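Local coordinates for protein type VI secretion system component (Escherichia coli O6, PDB 2P5Z) that forms part of the type VI secretion apparatus and, resembling the T4 phage tail proteins gp27 and gp5, probably belongs to its cell-puncturing spike, at residues A[175-180]-A[379-384]; A[134-139]-A[148-153]. All blocks are in the same frame, centred on the assembly; numbering follows the deposited sequence.

Both contacts are built on a pair of packed helices, 131-140 and 171-182, and the centres of the two contacts lie about 19 Å apart. Contact 2 comes first along the chain and is local: helix 131-140 turns back through a short connection and packs against strand 150-153, an outer strand of a three-stranded sheet. Contact 1 follows in series and is long-range, joining helix 171-182 to the loop that leads into strand 387-391 of the five-stranded sheet. The two meet where V175 and L179 pack on V135, with L178 on I134 and V175 on I138. One helical layer thus links the three-stranded sheet with the loop into the five-stranded sheet, which probably belongs to the OB domain.

Contact 1. Residues A[175-180]-A[379-384]; sequences VSRLLS and PRPVMA
NE of R177 is salt-bridged to E169 and lies 3.6 Å from CD of P381 in the 379-384 loop. That methylene sits over one face of the R177 guanidinium, displaced toward its rim, and the two side chains cross at about a right angle. Nearer the helix, CD of R177 comes within 3.4 Å of the carbonyl O of P379. R177 leaves helix 171-182 with CG anti to the backbone N (chi1 180°) and bends at chi3 (63°), which swings the planar end against the loop.

The other arginine crosses it nearly perpendicularly. NH1 of R177 stands 3.6 Å above the plane of the R380 guanidinium, over its centre, and the two planes are 60° apart; the same NH1 is 3.6 Å from CG of R380. Both arginines have acidic partners: R380 NE is salt-bridged to E181 and R380 NH1 to D462, while R177 NH1 makes a weak, long ion pair with E181. Across the segments themselves there is no hydrogen bond. E181, on the same helix as R177, is thus shared by the two arginines, firmly with R380 and only weakly with R177. Together E169, E181 and D462 probably offset the mutual repulsion, allowing two cations to pack closely where the loop leading into strand 387-391 passes the helix.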
loop_
_atom_site.group_PDB
_atom_site.type_symbol
_atom_site.label_atom_id
_atom_site.label_comp_id
_atom_site.label_asym_id
_atom_site.label_seq_id
_atom_site.Cartn_x
_atom_site.Cartn_y
_atom_site.Cartn_z
ATOM N N VAL A 175 -7.271 1.411 19.978
ATOM C CA VAL A 175 -7.100 2.487 20.944
ATOM C C VAL A 175 -6.697 3.796 20.270
ATOM O O VAL A 175 -7.295 4.847 20.541
ATOM C CB VAL A 175 -6.096 2.080 22.047
ATOM C CG1 VAL A 175 -5.559 3.291 22.779
ATOM C CG2 VAL A 175 -6.768 1.108 23.042
ATOM N N SER A 176 -5.735 3.715 19.347
ATOM C CA SER A 176 -5.199 4.898 18.682
ATOM C C SER A 176 -6.257 5.535 17.801
ATOM O O SER A 176 -6.391 6.764 17.794
ATOM C CB SER A 176 -3.956 4.553 17.866
ATOM O OG SER A 176 -3.000 3.857 18.654
ATOM N N ARG A 177 -7.032 4.699 17.098
ATOM C CA ARG A 177 -8.167 5.177 16.305
ATOM C C ARG A 177 -9.190 5.940 17.154
ATOM O O ARG A 177 -9.590 7.055 16.789
ATOM C CB ARG A 177 -8.851 4.030 15.576
ATOM C CG ARG A 177 -10.036 4.491 14.752
ATOM C CD ARG A 177 -10.566 3.432 13.777
ATOM N NE ARG A 177 -11.097 2.226 14.418
ATOM C CZ ARG A 177 -12.273 2.143 15.055
ATOM N NH1 ARG A 177 -13.071 3.206 15.176
ATOM N NH2 ARG A 177 -12.647 0.982 15.584
ATOM N N LEU A 178 -9.570 5.367 18.301
ATOM C CA LEU A 178 -10.552 6.014 19.173
ATOM C C LEU A 178 -10.061 7.345 19.695
ATOM O O LEU A 178 -10.809 8.331 19.668
ATOM C CB LEU A 178 -10.948 5.132 20.369
ATOM C CG LEU A 178 -11.699 3.794 20.268
ATOM C CD1 LEU A 178 -12.186 3.421 21.635
ATOM C CD2 LEU A 178 -12.853 3.807 19.287
ATOM N N LEU A 179 -8.813 7.376 20.170
ATOM C CA LEU A 179 -8.217 8.621 20.647
ATOM C C LEU A 179 -8.089 9.658 19.532
ATOM O O LEU A 179 -8.360 10.841 19.745
ATOM C CB LEU A 179 -6.861 8.358 21.253
ATOM C CG LEU A 179 -6.819 7.435 22.470
ATOM C CD1 LEU A 179 -5.367 7.133 22.770
ATOM C CD2 LEU A 179 -7.508 8.052 23.680
ATOM N N SER A 180 -7.724 9.218 18.330
ATOM C CA SER A 180 -7.491 10.187 17.260
ATOM C C SER A 180 -8.773 10.796 16.701
ATOM O O SER A 180 -8.781 11.984 16.344
ATOM C CB SER A 180 -6.659 9.600 16.125
ATOM O OG SER A 180 -7.466 8.802 15.286
ATOM N N PRO A 379 -7.974 5.331 9.967
ATOM C CA PRO A 379 -9.217 4.970 9.274
ATOM C C PRO A 379 -10.008 3.869 9.974
ATOM O O PRO A 379 -9.424 2.977 10.602
ATOM C CB PRO A 379 -8.728 4.458 7.909
ATOM C CG PRO A 379 -7.288 4.115 8.113
ATOM C CD PRO A 379 -6.787 5.102 9.127
ATOM N N ARG A 380 -11.334 3.949 9.867
ATOM C CA ARG A 380 -12.232 2.954 10.445
ATOM C C ARG A 380 -12.158 1.654 9.666
ATOM O O ARG A 380 -11.920 1.671 8.467
ATOM C CB ARG A 380 -13.657 3.494 10.445
ATOM C CG ARG A 380 -14.083 3.945 11.807
ATOM C CD ARG A 380 -15.317 4.814 11.805
ATOM N NE ARG A 380 -15.519 5.320 13.155
ATOM C CZ ARG A 380 -16.229 4.690 14.090
ATOM N NH1 ARG A 380 -16.833 3.540 13.821
ATOM N NH2 ARG A 380 -16.345 5.212 15.303
ATOM N N PRO A 381 -12.335 0.517 10.343
ATOM C CA PRO A 381 -12.394 -0.712 9.559
ATOM C C PRO A 381 -13.663 -0.751 8.680
ATOM O O PRO A 381 -14.713 -0.181 9.041
ATOM C CB PRO A 381 -12.403 -1.818 10.619
ATOM C CG PRO A 381 -12.843 -1.174 11.863
ATOM C CD PRO A 381 -12.475 0.276 11.789
ATOM N N VAL A 382 -13.540 -1.372 7.513
ATOM C CA VAL A 382 -14.610 -1.337 6.542
ATOM C C VAL A 382 -15.374 -2.650 6.645
ATOM O O VAL A 382 -14.796 -3.733 6.450
ATOM C CB VAL A 382 -14.052 -1.055 5.129
ATOM C CG1 VAL A 382 -15.096 -1.275 4.057
ATOM C CG2 VAL A 382 -13.520 0.387 5.061
ATOM N N MET A 383 -16.653 -2.550 7.023
ATOM C CA MET A 383 -17.464 -3.740 7.259
ATOM C C MET A 383 -18.215 -4.104 5.993
ATOM O O MET A 383 -19.267 -3.534 5.691
ATOM C CB MET A 383 -18.435 -3.545 8.420
ATOM C CG MET A 383 -17.766 -3.170 9.736
ATOM S SD MET A 383 -16.849 -4.520 10.474
ATOM C CE MET A 383 -15.655 -3.560 11.319
ATOM N N ALA A 384 -17.631 -5.027 5.238
ATOM C CA ALA A 384 -18.242 -5.568 4.045
ATOM C C ALA A 384 -18.887 -6.859 4.466
ATOM O O ALA A 384 -18.458 -7.494 5.434
ATOM C CB ALA A 384 -17.189 -5.839 2.983
#

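Contact 2. Residues A[134-139]-A[148-153]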
loop_
_atom_site.group_PDB
_atom_site.type_symbol
_atom_site.label_atom_id
_atom_site.label_comp_id
_atom_site.label_asym_id
_atom_site.label_seq_id
_atom_site.Cartn_x
_atom_site.Cartn_y
_atom_site.Cartn_z
ATOM N N ILE A 134 -12.975 3.161 27.821
ATOM C CA ILE A 134 -12.602 2.048 26.935
ATOM C C ILE A 134 -11.081 1.871 26.884
ATOM O O ILE A 134 -10.575 0.747 27.065
ATOM C CB ILE A 134 -13.193 2.206 25.505
ATOM C CG1 ILE A 134 -14.722 2.251 25.569
ATOM C CG2 ILE A 134 -12.791 1.034 24.609
ATOM C CD1 ILE A 134 -15.424 2.643 24.273
ATOM N N VAL A 135 -10.359 2.985 26.686
ATOM C CA VAL A 135 -8.900 2.937 26.603
ATOM C C VAL A 135 -8.296 2.422 27.920
ATOM O O VAL A 135 -7.514 1.449 27.930
ATOM C CB VAL A 135 -8.299 4.294 26.147
ATOM C CG1 VAL A 135 -6.788 4.286 26.293
ATOM C CG2 VAL A 135 -8.671 4.568 24.698
ATOM N N GLU A 136 -8.719 3.010 29.032
ATOM C CA GLU A 136 -8.326 2.489 30.338
ATOM C C GLU A 136 -8.648 0.990 30.559
ATOM O O GLU A 136 -7.823 0.246 31.113
ATOM C CB GLU A 136 -8.896 3.340 31.463
ATOM C CG GLU A 136 -8.368 2.886 32.793
ATOM C CD GLU A 136 -8.550 3.886 33.893
ATOM O OE1 GLU A 136 -8.844 5.063 33.582
ATOM O OE2 GLU A 136 -8.373 3.481 35.071
ATOM N N LYS A 137 -9.816 0.547 30.095
ATOM C CA LYS A 137 -10.162 -0.876 30.157
ATOM C C LYS A 137 -9.173 -1.722 29.402
ATOM O O LYS A 137 -8.660 -2.682 29.959
ATOM C CB LYS A 137 -11.566 -1.163 29.623
ATOM C CG LYS A 137 -12.685 -0.916 30.598
ATOM C CD LYS A 137 -13.992 -1.458 30.029
ATOM C CE LYS A 137 -14.852 -2.122 31.105
ATOM N NZ LYS A 137 -14.537 -3.595 31.184
ATOM N N ILE A 138 -8.894 -1.363 28.147
ATOM C CA ILE A 138 -7.928 -2.111 27.319
ATOM C C ILE A 138 -6.543 -2.201 27.987
ATOM O O ILE A 138 -5.930 -3.283 28.031
ATOM C CB ILE A 138 -7.793 -1.462 25.940
ATOM C CG1 ILE A 138 -9.095 -1.601 25.154
ATOM C CG2 ILE A 138 -6.652 -2.098 25.142
ATOM C CD1 ILE A 138 -9.000 -2.623 24.064
ATOM N N LEU A 139 -6.091 -1.068 28.533
ATOM C CA LEU A 139 -4.853 -0.999 29.313
ATOM C C LEU A 139 -4.857 -1.924 30.527
ATOM O O LEU A 139 -3.951 -2.771 30.669
ATOM C CB LEU A 139 -4.546 0.450 29.728
ATOM C CG LEU A 139 -4.133 1.303 28.513
ATOM C CD1 LEU A 139 -3.900 2.771 28.835
ATOM C CD2 LEU A 139 -2.909 0.695 27.851
ATOM N N GLN A 148 -0.150 3.645 37.810
ATOM C CA GLN A 148 1.177 4.199 37.794
ATOM C C GLN A 148 1.681 4.192 36.348
ATOM O O GLN A 148 2.456 5.070 35.958
ATOM C CB GLN A 148 2.111 3.392 38.708
ATOM C CG GLN A 148 2.096 1.894 38.464
ATOM C CD GLN A 148 3.220 1.166 39.177
ATOM O OE1 GLN A 148 3.414 1.328 40.381
ATOM N NE2 GLN A 148 3.961 0.345 38.436
ATOM N N ASP A 149 1.219 3.223 35.554
ATOM C CA ASP A 149 1.680 3.065 34.180
ATOM C C ASP A 149 1.102 4.063 33.159
ATOM O O ASP A 149 1.575 4.108 32.027
ATOM C CB ASP A 149 1.385 1.659 33.703
ATOM C CG ASP A 149 2.056 0.606 34.535
ATOM O OD1 ASP A 149 3.230 0.796 34.876
ATOM O OD2 ASP A 149 1.422 -0.437 34.820
ATOM N N PHE A 150 0.095 4.851 33.548
ATOM C CA PHE A 150 -0.592 5.803 32.647
ATOM C C PHE A 150 -1.384 6.796 33.467
ATOM O O PHE A 150 -1.655 6.523 34.619
ATOM C CB PHE A 150 -1.557 5.096 31.687
ATOM C CG PHE A 150 -2.696 4.370 32.376
ATOM C CD1 PHE A 150 -2.547 3.044 32.780
ATOM C CD2 PHE A 150 -3.916 4.998 32.597
ATOM C CE1 PHE A 150 -3.569 2.372 33.404
ATOM C CE2 PHE A 150 -4.943 4.325 33.228
ATOM C CZ PHE A 150 -4.767 3.009 33.631
ATOM N N VAL A 151 -1.799 7.910 32.863
ATOM C CA VAL A 151 -2.507 8.992 33.548
ATOM C C VAL A 151 -3.264 9.793 32.488
ATOM O O VAL A 151 -2.719 10.054 31.416
ATOM C CB VAL A 151 -1.517 9.954 34.309
ATOM C CG1 VAL A 151 -2.074 11.370 34.458
ATOM C CG2 VAL A 151 -1.187 9.442 35.696
ATOM N N PHE A 152 -4.510 10.174 32.784
ATOM C CA PHE A 152 -5.303 11.028 31.905
ATOM C C PHE A 152 -5.364 12.432 32.479
ATOM O O PHE A 152 -5.682 12.587 33.650
ATOM C CB PHE A 152 -6.738 10.492 31.783
ATOM C CG PHE A 152 -6.851 9.237 30.976
ATOM C CD1 PHE A 152 -7.119 9.296 29.615
ATOM C CD2 PHE A 152 -6.691 8.000 31.564
ATOM C CE1 PHE A 152 -7.217 8.140 28.858
ATOM C CE2 PHE A 152 -6.780 6.846 30.811
ATOM C CZ PHE A 152 -7.052 6.913 29.462
ATOM N N ASN A 153 -5.059 13.451 31.676
ATOM C CA ASN A 153 -5.233 14.852 32.093
ATOM C C ASN A 153 -6.027 15.584 31.019
ATOM O O ASN A 153 -5.528 16.492 30.344
ATOM C CB ASN A 153 -3.898 15.580 32.342
ATOM C CG ASN A 153 -2.883 14.733 33.101
ATOM O OD1 ASN A 153 -2.909 14.656 34.332
ATOM N ND2 ASN A 153 -1.969 14.105 32.363
#
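L139 and E136 approach the ring of F150 in different ways, one over a face and the other at the edge. CD1 of L139 lies 4.3 Å from the centroid of the F150 ring, close to its normal, a CH-pi contact, and the leucine and phenylalanine side chains run alongside each other, pointing opposite ways. E136 instead crosses F150 at about a right angle: its CD is 3.7 Å from CE2 of F150, and the carboxylate plane is turned 70° from that of the ring. The extended glutamate chain, with CG anti to the backbone N (chi1 -174°), carries the carboxylate past this edge, where OE2 lies in the ring plane and is salt-bridged to R140.

Helix 131-140 here runs antiparallel to strand 150-153, their short axes 10.8 Å apart, and V135, E136 and L139 meet the alternate strand residues F150 and F152. This is a helix-on-sheet layer, in which strand 150-153 pairs with strand 196-202, in a region assigned to the phage baseplate hub family.

Toward F152 the same carboxylate lies nearly parallel to the ring, 13° from its plane, with OE1 3.9 Å from CE2 of F152. V135 reaches the edge of that ring, its CG1 4.1 Å from CZ of F152. F152 also stacks on F201 of strand 196-202, a residue that V135 and L139 touch as well.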